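Local structure of Acarbose/maltose binding protein GacH (Streptomyces glaucescens, 3K01) at residues G28-S36 and G83-W94; G102-A112 and V302-Y313. The protein binds acarbose and an acarbose homolog as the solute receptor of an ABC transporter, and probably maltose as well. One frame throughout, in Å; residues are numbered along the deposited sequence. Where two conformers were deposited one is given.

Contact 1: G28-S36 and G83-W94; sequences GTVTFWDTS and GAPDVMRTEVAW
Strands 28-34 and 87-91 run parallel, their axes 4.9 Å apart at closest approach, and the bridged pairs Phe32-Val87 and Trp33-Met88 are tied by the usual ladder: Thr31 O takes Val87 N, Val87 O takes Trp33 N, and Trp33 O takes Arg89 N. With 58-64 beyond 28-34, they form the parallel part of one lobe's sheet in the solute-binding-protein fold. Asp86 reaches across, its OD2 accepting from Thr31 N through the anti lone pair at 2.8 Å, virtually straight (179°). One water bridges Asp86 OD1 and Thr29 O, a second bridges OD2 and Thr31 OG1, and OD1 also bonds Ser306. On the sheet face carrying Trp33, Pro85 lays CB, CG and CD over one face of the indole: Pro85 CD sits 3.5 Å from the centroid of the Trp33 six-membered ring, 3° off its normal, a CH-pi contact. Phe32 CD1 meets Val87 CG1 at 3.8 Å on the other sheet face. Arg89, with CG anti to the backbone N (chi1 -159°), sends NH1 to Thr35 OG1, 3.1 Å away and near the guanidinium plane. Asp34 OD1 is 3.9 Å from Arg89 NE but well out of that plane, a long, purely electrostatic pairing; NE itself bonds Gln138. Asp34 OD1 closes an Asx turn onto Ser36 N; its OD2 accepts from Ser36 OG and is also hydrogen-bonded to Tyr62 OH. The nearby carboxylate would offset part of the buried arginine's charge.

Contact 2: G102-A112 and V302-Y313; sequences GYLAPLDGTPA and VYAGSKNLDASY
Tyr313 is sandwiched between a threonine side chain and a backbone carbonyl: Thr110 CB stands 3.9 Å from the centroid of the Tyr313 ring, 9° off its normal, while Leu309 O, one helical turn back, lies against the opposite face. Thr110 is fixed there by its own hydroxyl, which sits between backbone N and carbonyl carbon (chi1 78°), donates to Leu107 O at 2.7 Å and accepts from Ala112 N in an ST turn. That puts CG2 over the phenol end, 3.8 Å from Tyr313 CZ. Leu107 CD2 comes in obliquely at Tyr313 CE1. A water links Tyr313 OH to Pro106 O. The irregular chain 102-112 begins within the Schellman motif that ends helix 92-100, Gly102 being its C-prime residue, and it is pinned where strand 293-302 gives way to the turn before helix 309-320. Two backbone bonds do this, Ala304 N to Tyr103 O (2.9 Å) and Ala105 N to Val302 O (2.8 Å), flanking a single bridge between Leu104 and Tyr303. The first is straight at the hydrogen, 170°, yet its donor rises above the carbonyl plane. Tyr103 O also lies at the edge of the Tyr303 ring, 3.4 Å from CD1, and Ala105 CB touches both Val302 CG1 and Leu309 CD2.

How the contacts relate
From the N terminus, the chain leaves strand 28-34 and runs through helices 41-49 and 51-54, strand 58-64 and helix 67-79 before returning as 87-91 on the other side of 28-34, where contact 1 closes the loop. Helix 92-100 then leads into the loop 102-112, and only after some 190 residues does segment 302-313 come back to close contact 2. The two closures follow in series, neither enclosing nor crossing the other. They still meet in space, their centres about 11 Å apart: Asp86 O approaches Tyr303 N at 2.9 Å, a probable hydrogen bond. Thus the loop entering strand 87-91 is joined to the turn preceding helix 309-320, just beyond strand 293-302, the antiparallel neighbour of 87-91.

Contact 1: G28-S36 and G83-W94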
loop_
_atom_site.group_PDB
_atom_site.type_symbol
_atom_site.label_atom_id
_atom_site.label_comp_id
_atom_site.label_asym_id
_atom_site.label_seq_id
_atom_site.Cartn_x
_atom_site.Cartn_y
_atom_site.Cartn_z
ATOM N N GLY A 28 25.581 -15.666 16.646
ATOM C CA GLY A 28 25.498 -14.253 16.994
ATOM C C GLY A 28 24.060 -13.843 17.241
ATOM O O GLY A 28 23.181 -14.686 17.411
ATOM N N THR A 29 23.835 -12.534 17.244
ATOM C CA THR A 29 22.520 -11.969 17.554
ATOM C C THR A 29 21.926 -11.375 16.292
ATOM O O THR A 29 22.642 -10.784 15.477
ATOM C CB THR A 29 22.658 -10.865 18.605
ATOM O OG1 THR A 29 23.164 -11.435 19.817
ATOM C CG2 THR A 29 21.316 -10.192 18.900
ATOM N N VAL A 30 20.616 -11.573 16.111
ATOM C CA VAL A 30 19.858 -10.806 15.112
ATOM C C VAL A 30 18.725 -10.093 15.842
ATOM O O VAL A 30 17.777 -10.743 16.287
ATOM C CB VAL A 30 19.291 -11.687 13.974
ATOM C CG1 VAL A 30 18.398 -10.836 13.036
ATOM C CG2 VAL A 30 20.410 -12.352 13.165
ATOM N N THR A 31 18.854 -8.774 15.963
ATOM C CA THR A 31 17.786 -7.953 16.527
ATOM C C THR A 31 16.868 -7.531 15.398
ATOM O O THR A 31 17.332 -6.946 14.402
ATOM C CB THR A 31 18.351 -6.744 17.270
ATOM O OG1 THR A 31 19.143 -7.221 18.378
ATOM C CG2 THR A 31 17.227 -5.853 17.796
ATOM N N PHE A 32 15.589 -7.879 15.537
ATOM C CA PHE A 32 14.581 -7.609 14.507
ATOM C C PHE A 32 13.542 -6.647 15.048
ATOM O O PHE A 32 12.905 -6.949 16.056
ATOM C CB PHE A 32 13.916 -8.935 14.085
ATOM C CG PHE A 32 12.679 -8.783 13.200
ATOM C CD1 PHE A 32 12.638 -7.870 12.137
ATOM C CD2 PHE A 32 11.569 -9.592 13.413
ATOM C CE1 PHE A 32 11.507 -7.748 11.333
ATOM C CE2 PHE A 32 10.450 -9.485 12.621
ATOM C CZ PHE A 32 10.409 -8.577 11.570
ATOM N N TRP A 33 13.380 -5.494 14.390
ATOM C CA TRP A 33 12.294 -4.567 14.733
ATOM C C TRP A 33 11.124 -4.760 13.795
ATOM O O TRP A 33 11.220 -4.500 12.583
ATOM C CB TRP A 33 12.774 -3.123 14.664
ATOM C CG TRP A 33 13.658 -2.698 15.803
ATOM C CD1 TRP A 33 14.182 -3.494 16.805
ATOM C CD2 TRP A 33 14.149 -1.375 16.046
ATOM N NE1 TRP A 33 14.953 -2.727 17.656
ATOM C CE2 TRP A 33 14.968 -1.435 17.199
ATOM C CE3 TRP A 33 13.990 -0.145 15.393
ATOM C CZ2 TRP A 33 15.591 -0.300 17.729
ATOM C CZ3 TRP A 33 14.635 0.978 15.912
ATOM C CH2 TRP A 33 15.433 0.884 17.058
ATOM N N ASP A 34 10.029 -5.262 14.374
ATOM C CA ASP A 34 8.775 -5.510 13.680
ATOM C C ASP A 34 7.793 -4.390 13.978
ATOM O O ASP A 34 7.777 -3.851 15.082
ATOM C CB ASP A 34 8.221 -6.846 14.170
ATOM C CG ASP A 34 6.887 -7.202 13.547
ATOM O OD1 ASP A 34 6.587 -6.766 12.411
ATOM O OD2 ASP A 34 6.131 -7.935 14.225
ATOM N N THR A 35 6.997 -4.017 12.984
ATOM C CA THR A 35 5.993 -2.940 13.147
ATOM C C THR A 35 4.558 -3.493 13.096
ATOM O O THR A 35 3.599 -2.709 13.035
ATOM C CB THR A 35 6.077 -1.950 12.006
ATOM O OG1 THR A 35 5.885 -2.686 10.795
ATOM C CG2 THR A 35 7.428 -1.244 11.976
ATOM N N SER A 36 4.385 -4.809 13.090
ATOM C CA SER A 36 3.047 -5.381 13.000
ATOM C C SER A 36 2.191 -4.962 14.205
ATOM O O SER A 36 2.697 -4.569 15.269
ATOM C CB SER A 36 3.113 -6.900 12.811
ATOM O OG SER A 36 3.470 -7.535 14.023
ATOM N N GLY A 83 22.350 1.076 19.037
ATOM C CA GLY A 83 21.023 0.548 19.347
ATOM C C GLY A 83 20.159 0.271 18.126
ATOM O O GLY A 83 18.965 -0.038 18.281
ATOM N N ALA A 84 20.724 0.363 16.921
ATOM C CA ALA A 84 19.954 0.063 15.714
ATOM C C ALA A 84 19.757 -1.446 15.597
ATOM O O ALA A 84 20.625 -2.238 15.977
ATOM C CB ALA A 84 20.648 0.603 14.468
ATOM N N PRO A 85 18.623 -1.870 15.044
ATOM C CA PRO A 85 18.390 -3.303 14.863
ATOM C C PRO A 85 19.273 -3.819 13.744
ATOM O O PRO A 85 19.771 -3.036 12.937
ATOM C CB PRO A 85 16.911 -3.365 14.462
ATOM C CG PRO A 85 16.702 -2.061 13.726
ATOM C CD PRO A 85 17.505 -1.062 14.512
ATOM N N ASP A 86 19.463 -5.134 13.688
ATOM C CA ASP A 86 20.090 -5.741 12.516
ATOM C C ASP A 86 19.133 -5.769 11.319
ATOM O O ASP A 86 19.553 -5.566 10.182
ATOM C CB ASP A 86 20.587 -7.141 12.846
ATOM C CG ASP A 86 21.571 -7.121 13.968
ATOM O OD1 ASP A 86 22.684 -6.598 13.745
ATOM O OD2 ASP A 86 21.203 -7.563 15.082
ATOM N N VAL A 87 17.864 -6.095 11.607
ATOM C CA VAL A 87 16.864 -6.225 10.575
ATOM C C VAL A 87 15.681 -5.330 10.928
ATOM O O VAL A 87 15.189 -5.347 12.054
ATOM C CB VAL A 87 16.414 -7.682 10.431
ATOM C CG1 VAL A 87 15.243 -7.803 9.438
ATOM C CG2 VAL A 87 17.601 -8.561 9.966
ATOM N N MET A 88 15.237 -4.565 9.937
ATOM C CA MET A 88 14.159 -3.577 10.142
ATOM C C MET A 88 13.027 -3.906 9.183
ATOM O O MET A 88 13.240 -3.992 7.962
ATOM C CB MET A 88 14.741 -2.181 9.820
ATOM C CG MET A 88 13.780 -0.998 9.909
ATOM S SD MET A 88 13.181 -0.829 11.601
ATOM C CE MET A 88 11.794 0.298 11.356
ATOM N N ARG A 89 11.811 -4.036 9.722
ATOM C CA ARG A 89 10.629 -4.121 8.841
ATOM C C ARG A 89 10.407 -2.737 8.214
ATOM O O ARG A 89 10.301 -1.737 8.935
ATOM C CB ARG A 89 9.398 -4.590 9.598
ATOM C CG ARG A 89 8.362 -5.146 8.673
ATOM C CD ARG A 89 7.025 -5.236 9.324
ATOM N NE ARG A 89 6.065 -6.071 8.611
ATOM C CZ ARG A 89 4.745 -5.983 8.791
ATOM N NH1 ARG A 89 4.252 -5.084 9.635
ATOM N NH2 ARG A 89 3.939 -6.805 8.147
ATOM N N THR A 90 10.344 -2.695 6.881
ATOM C CA THR A 90 10.418 -1.427 6.137
ATOM C C THR A 90 9.216 -1.263 5.234
ATOM O O THR A 90 8.960 -2.098 4.375
ATOM C CB THR A 90 11.691 -1.321 5.235
ATOM O OG1 THR A 90 11.831 -2.505 4.427
ATOM C CG2 THR A 90 12.954 -1.119 6.070
ATOM N N GLU A 91 8.444 -0.190 5.423
ATOM C CA GLU A 91 7.306 0.020 4.547
ATOM C C GLU A 91 7.857 0.228 3.138
ATOM O O GLU A 91 9.017 0.605 2.981
ATOM C CB GLU A 91 6.518 1.225 5.035
ATOM C CG GLU A 91 5.081 1.266 4.577
ATOM C CD GLU A 91 4.853 2.208 3.407
ATOM O OE1 GLU A 91 5.752 3.019 3.056
ATOM O OE2 GLU A 91 3.744 2.159 2.838
ATOM N N VAL A 92 7.058 -0.026 2.101
ATOM C CA VAL A 92 7.602 0.054 0.750
ATOM C C VAL A 92 8.321 1.386 0.455
ATOM O O VAL A 92 9.378 1.387 -0.184
ATOM C CB VAL A 92 6.574 -0.258 -0.346
ATOM C CG1 VAL A 92 6.163 -1.742 -0.326
ATOM C CG2 VAL A 92 5.334 0.664 -0.299
ATOM N N ALA A 93 7.768 2.510 0.897
ATOM C CA ALA A 93 8.396 3.826 0.653
ATOM C C ALA A 93 9.625 4.030 1.535
ATOM O O ALA A 93 10.499 4.852 1.228
ATOM C CB ALA A 93 7.402 4.966 0.897
ATOM N N TRP A 94 9.709 3.301 2.645
ATOM C CA TRP A 94 10.815 3.503 3.582
ATOM C C TRP A 94 12.116 2.917 3.040
ATOM O O TRP A 94 13.182 3.299 3.528
ATOM C CB TRP A 94 10.542 2.900 4.953
ATOM C CG TRP A 94 9.406 3.491 5.721
ATOM C CD1 TRP A 94 8.537 4.470 5.318
ATOM C CD2 TRP A 94 8.975 3.049 7.006
ATOM N NE1 TRP A 94 7.600 4.674 6.312
ATOM C CE2 TRP A 94 7.852 3.821 7.359
ATOM C CE3 TRP A 94 9.440 2.076 7.906
ATOM C CZ2 TRP A 94 7.163 3.630 8.568
ATOM C CZ3 TRP A 94 8.764 1.897 9.115
ATOM C CH2 TRP A 94 7.644 2.682 9.428
HETATM O O HOH W 1 24.381 -8.428 15.551
HETATM O O HOH W 2 21.665 -6.699 17.604
#

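Contact 2: G102-A112 and V302-Y313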
loop_
_atom_site.group_PDB
_atom_site.type_symbol
_atom_site.label_atom_id
_atom_site.label_comp_id
_atom_site.label_asym_id
_atom_site.label_seq_id
_atom_site.Cartn_x
_atom_site.Cartn_y
_atom_site.Cartn_z
ATOM N N GLY A 102 21.833 6.289 3.733
ATOM C CA GLY A 102 22.984 5.435 4.018
ATOM C C GLY A 102 22.741 4.387 5.088
ATOM O O GLY A 102 23.692 3.776 5.607
ATOM N N TYR A 103 21.492 4.136 5.478
ATOM C CA TYR A 103 21.247 3.243 6.616
ATOM C C TYR A 103 20.941 1.774 6.290
ATOM O O TYR A 103 20.786 0.975 7.228
ATOM C CB TYR A 103 20.112 3.792 7.476
ATOM C CG TYR A 103 20.380 5.100 8.171
ATOM C CD1 TYR A 103 21.674 5.522 8.478
ATOM C CD2 TYR A 103 19.315 5.891 8.572
ATOM C CE1 TYR A 103 21.865 6.770 9.142
ATOM C CE2 TYR A 103 19.500 7.095 9.228
ATOM C CZ TYR A 103 20.764 7.516 9.509
ATOM O OH TYR A 103 20.968 8.726 10.160
ATOM N N LEU A 104 20.864 1.432 5.004
ATOM C CA LEU A 104 20.577 0.050 4.607
ATOM C C LEU A 104 21.741 -0.622 3.923
ATOM O O LEU A 104 22.392 -0.021 3.061
ATOM C CB LEU A 104 19.301 -0.038 3.746
ATOM C CG LEU A 104 18.017 0.530 4.364
ATOM C CD1 LEU A 104 16.835 0.236 3.441
ATOM C CD2 LEU A 104 17.775 -0.020 5.762
ATOM N N ALA A 105 21.971 -1.877 4.288
ATOM C CA ALA A 105 23.002 -2.676 3.615
ATOM C C ALA A 105 22.536 -3.090 2.230
ATOM O O ALA A 105 21.405 -3.540 2.061
ATOM C CB ALA A 105 23.282 -3.934 4.437
ATOM N N PRO A 106 23.394 -2.976 1.212
ATOM C CA PRO A 106 22.969 -3.485 -0.098
ATOM C C PRO A 106 22.975 -5.011 -0.109
ATOM O O PRO A 106 23.852 -5.636 0.496
ATOM C CB PRO A 106 24.053 -2.944 -1.038
ATOM C CG PRO A 106 25.280 -2.834 -0.172
ATOM C CD PRO A 106 24.756 -2.394 1.182
ATOM N N LEU A 107 22.025 -5.611 -0.810
ATOM C CA LEU A 107 21.829 -7.042 -0.747
ATOM C C LEU A 107 22.223 -7.749 -2.032
ATOM O O LEU A 107 22.242 -8.976 -2.070
ATOM C CB LEU A 107 20.372 -7.355 -0.379
ATOM C CG LEU A 107 19.877 -6.798 0.954
ATOM C CD1 LEU A 107 18.436 -7.238 1.214
ATOM C CD2 LEU A 107 20.755 -7.213 2.128
ATOM N N ASP A 108 22.520 -7.008 -3.103
ATOM C CA ASP A 108 22.956 -7.683 -4.345
ATOM C C ASP A 108 24.218 -8.461 -4.100
ATOM O O ASP A 108 25.094 -8.038 -3.357
ATOM C CB ASP A 108 23.181 -6.684 -5.463
ATOM C CG ASP A 108 21.993 -5.800 -5.656
ATOM O OD1 ASP A 108 20.987 -6.245 -6.284
ATOM O OD2 ASP A 108 22.038 -4.708 -5.051
ATOM N N GLY A 109 24.276 -9.650 -4.672
ATOM C CA GLY A 109 25.451 -10.492 -4.509
ATOM C C GLY A 109 25.608 -10.977 -3.086
ATOM O O GLY A 109 26.727 -11.251 -2.644
ATOM N N THR A 110 24.496 -11.104 -2.357
ATOM C CA THR A 110 24.493 -11.689 -1.021
ATOM C C THR A 110 23.501 -12.810 -0.950
ATOM O O THR A 110 22.577 -12.877 -1.768
ATOM C CB THR A 110 24.128 -10.709 0.110
ATOM O OG1 THR A 110 22.701 -10.513 0.135
ATOM C CG2 THR A 110 24.865 -9.387 -0.020
ATOM N N PRO A 111 23.678 -13.699 0.022
ATOM C CA PRO A 111 22.775 -14.841 0.195
ATOM C C PRO A 111 21.373 -14.399 0.604
ATOM O O PRO A 111 20.466 -15.226 0.689
ATOM C CB PRO A 111 23.429 -15.629 1.332
ATOM C CG PRO A 111 24.875 -15.299 1.225
ATOM C CD PRO A 111 24.939 -13.871 0.764
ATOM N N ALA A 112 21.105 -13.120 0.882
ATOM C CA ALA A 112 19.744 -12.680 1.263
ATOM C C ALA A 112 18.700 -12.866 0.162
ATOM O O ALA A 112 17.540 -12.988 0.411
ATOM C CB ALA A 112 19.752 -11.212 1.712
ATOM N N VAL A 302 18.168 -4.861 5.971
ATOM C CA VAL A 302 19.277 -5.091 6.882
ATOM C C VAL A 302 19.944 -3.741 7.132
ATOM O O VAL A 302 20.210 -2.997 6.189
ATOM C CB VAL A 302 20.273 -6.084 6.271
ATOM C CG1 VAL A 302 21.482 -6.242 7.188
ATOM C CG2 VAL A 302 19.611 -7.459 5.997
ATOM N N TYR A 303 20.180 -3.425 8.401
ATOM C CA TYR A 303 20.871 -2.199 8.759
ATOM C C TYR A 303 22.305 -2.202 8.251
ATOM O O TYR A 303 23.048 -3.174 8.436
ATOM C CB TYR A 303 20.802 -2.050 10.265
ATOM C CG TYR A 303 21.719 -1.005 10.861
ATOM C CD1 TYR A 303 21.750 0.311 10.377
ATOM C CD2 TYR A 303 22.553 -1.337 11.920
ATOM C CE1 TYR A 303 22.597 1.266 10.945
ATOM C CE2 TYR A 303 23.402 -0.374 12.504
ATOM C CZ TYR A 303 23.408 0.907 12.003
ATOM O OH TYR A 303 24.265 1.860 12.549
ATOM N N ALA A 304 22.711 -1.102 7.628
ATOM C CA ALA A 304 24.046 -1.004 7.012
ATOM C C ALA A 304 25.158 -1.275 8.003
ATOM O O ALA A 304 26.184 -1.837 7.629
ATOM C CB ALA A 304 24.239 0.370 6.364
ATOM N N GLY A 305 24.973 -0.857 9.252
ATOM C CA GLY A 305 26.023 -0.995 10.283
ATOM C C GLY A 305 25.895 -2.259 11.117
ATOM O O GLY A 305 26.558 -2.389 12.153
ATOM N N SER A 306 25.072 -3.214 10.683
ATOM C CA SER A 306 24.910 -4.460 11.435
ATOM C C SER A 306 26.254 -5.152 11.659
ATOM O O SER A 306 27.062 -5.257 10.735
ATOM C CB SER A 306 23.970 -5.435 10.716
ATOM O OG SER A 306 23.960 -6.704 11.385
ATOM N N LYS A 307 26.441 -5.650 12.876
ATOM C CA LYS A 307 27.608 -6.469 13.228
ATOM C C LYS A 307 27.356 -7.942 12.989
ATOM O O LYS A 307 28.189 -8.794 13.320
ATOM C CB LYS A 307 28.007 -6.227 14.692
ATOM C CG LYS A 307 28.411 -4.783 15.003
ATOM C CD LYS A 307 29.555 -4.286 14.150
ATOM C CE LYS A 307 30.106 -2.959 14.681
ATOM N NZ LYS A 307 31.027 -2.327 13.683
ATOM N N ASN A 308 26.215 -8.259 12.394
ATOM C CA ASN A 308 25.940 -9.630 12.053
ATOM C C ASN A 308 25.270 -9.728 10.698
ATOM O O ASN A 308 24.133 -10.217 10.561
ATOM C CB ASN A 308 25.131 -10.321 13.139
ATOM C CG ASN A 308 25.247 -11.832 13.048
ATOM O OD1 ASN A 308 25.839 -12.373 12.083
ATOM N ND2 ASN A 308 24.692 -12.527 14.033
ATOM N N LEU A 309 25.975 -9.272 9.678
ATOM C CA LEU A 309 25.403 -9.248 8.338
ATOM C C LEU A 309 25.049 -10.634 7.864
ATOM O O LEU A 309 23.976 -10.848 7.296
ATOM C CB LEU A 309 26.355 -8.578 7.344
ATOM C CG LEU A 309 26.516 -7.072 7.479
ATOM C CD1 LEU A 309 27.687 -6.627 6.624
ATOM C CD2 LEU A 309 25.233 -6.320 7.078
ATOM N N ASP A 310 25.912 -11.609 8.077
ATOM C CA ASP A 310 25.639 -12.910 7.513
ATOM C C ASP A 310 24.375 -13.547 8.097
ATOM O O ASP A 310 23.556 -14.112 7.358
ATOM C CB ASP A 310 26.860 -13.829 7.644
ATOM C CG ASP A 310 28.022 -13.371 6.788
ATOM O OD1 ASP A 310 27.808 -12.804 5.701
ATOM O OD2 ASP A 310 29.175 -13.599 7.221
ATOM N N ALA A 311 24.192 -13.446 9.410
ATOM C CA ALA A 311 22.983 -14.017 10.003
ATOM C C ALA A 311 21.755 -13.211 9.587
ATOM O O ALA A 311 20.674 -13.780 9.441
ATOM C CB ALA A 311 23.096 -14.105 11.516
ATOM N N SER A 312 21.947 -11.899 9.417
ATOM C CA SER A 312 20.845 -11.038 8.982
ATOM C C SER A 312 20.407 -11.356 7.562
ATOM O O SER A 312 19.208 -11.371 7.281
ATOM C CB SER A 312 21.203 -9.555 9.116
ATOM O OG SER A 312 21.496 -9.215 10.457
ATOM N N TYR A 313 21.348 -11.631 6.658
ATOM C CA TYR A 313 20.966 -12.033 5.304
ATOM C C TYR A 313 20.100 -13.286 5.372
ATOM O O TYR A 313 19.067 -13.382 4.698
ATOM C CB TYR A 313 22.205 -12.380 4.481
ATOM C CG TYR A 313 23.183 -11.251 4.221
ATOM C CD1 TYR A 313 22.777 -9.915 4.148
ATOM C CD2 TYR A 313 24.540 -11.532 4.039
ATOM C CE1 TYR A 313 23.702 -8.897 3.903
ATOM C CE2 TYR A 313 25.459 -10.529 3.794
ATOM C CZ TYR A 313 25.049 -9.214 3.739
ATOM O OH TYR A 313 25.966 -8.218 3.495
HETATM O O HOH W 3 19.045 -4.268 3.344
HETATM O O HOH W 4 25.723 -5.766 2.426
#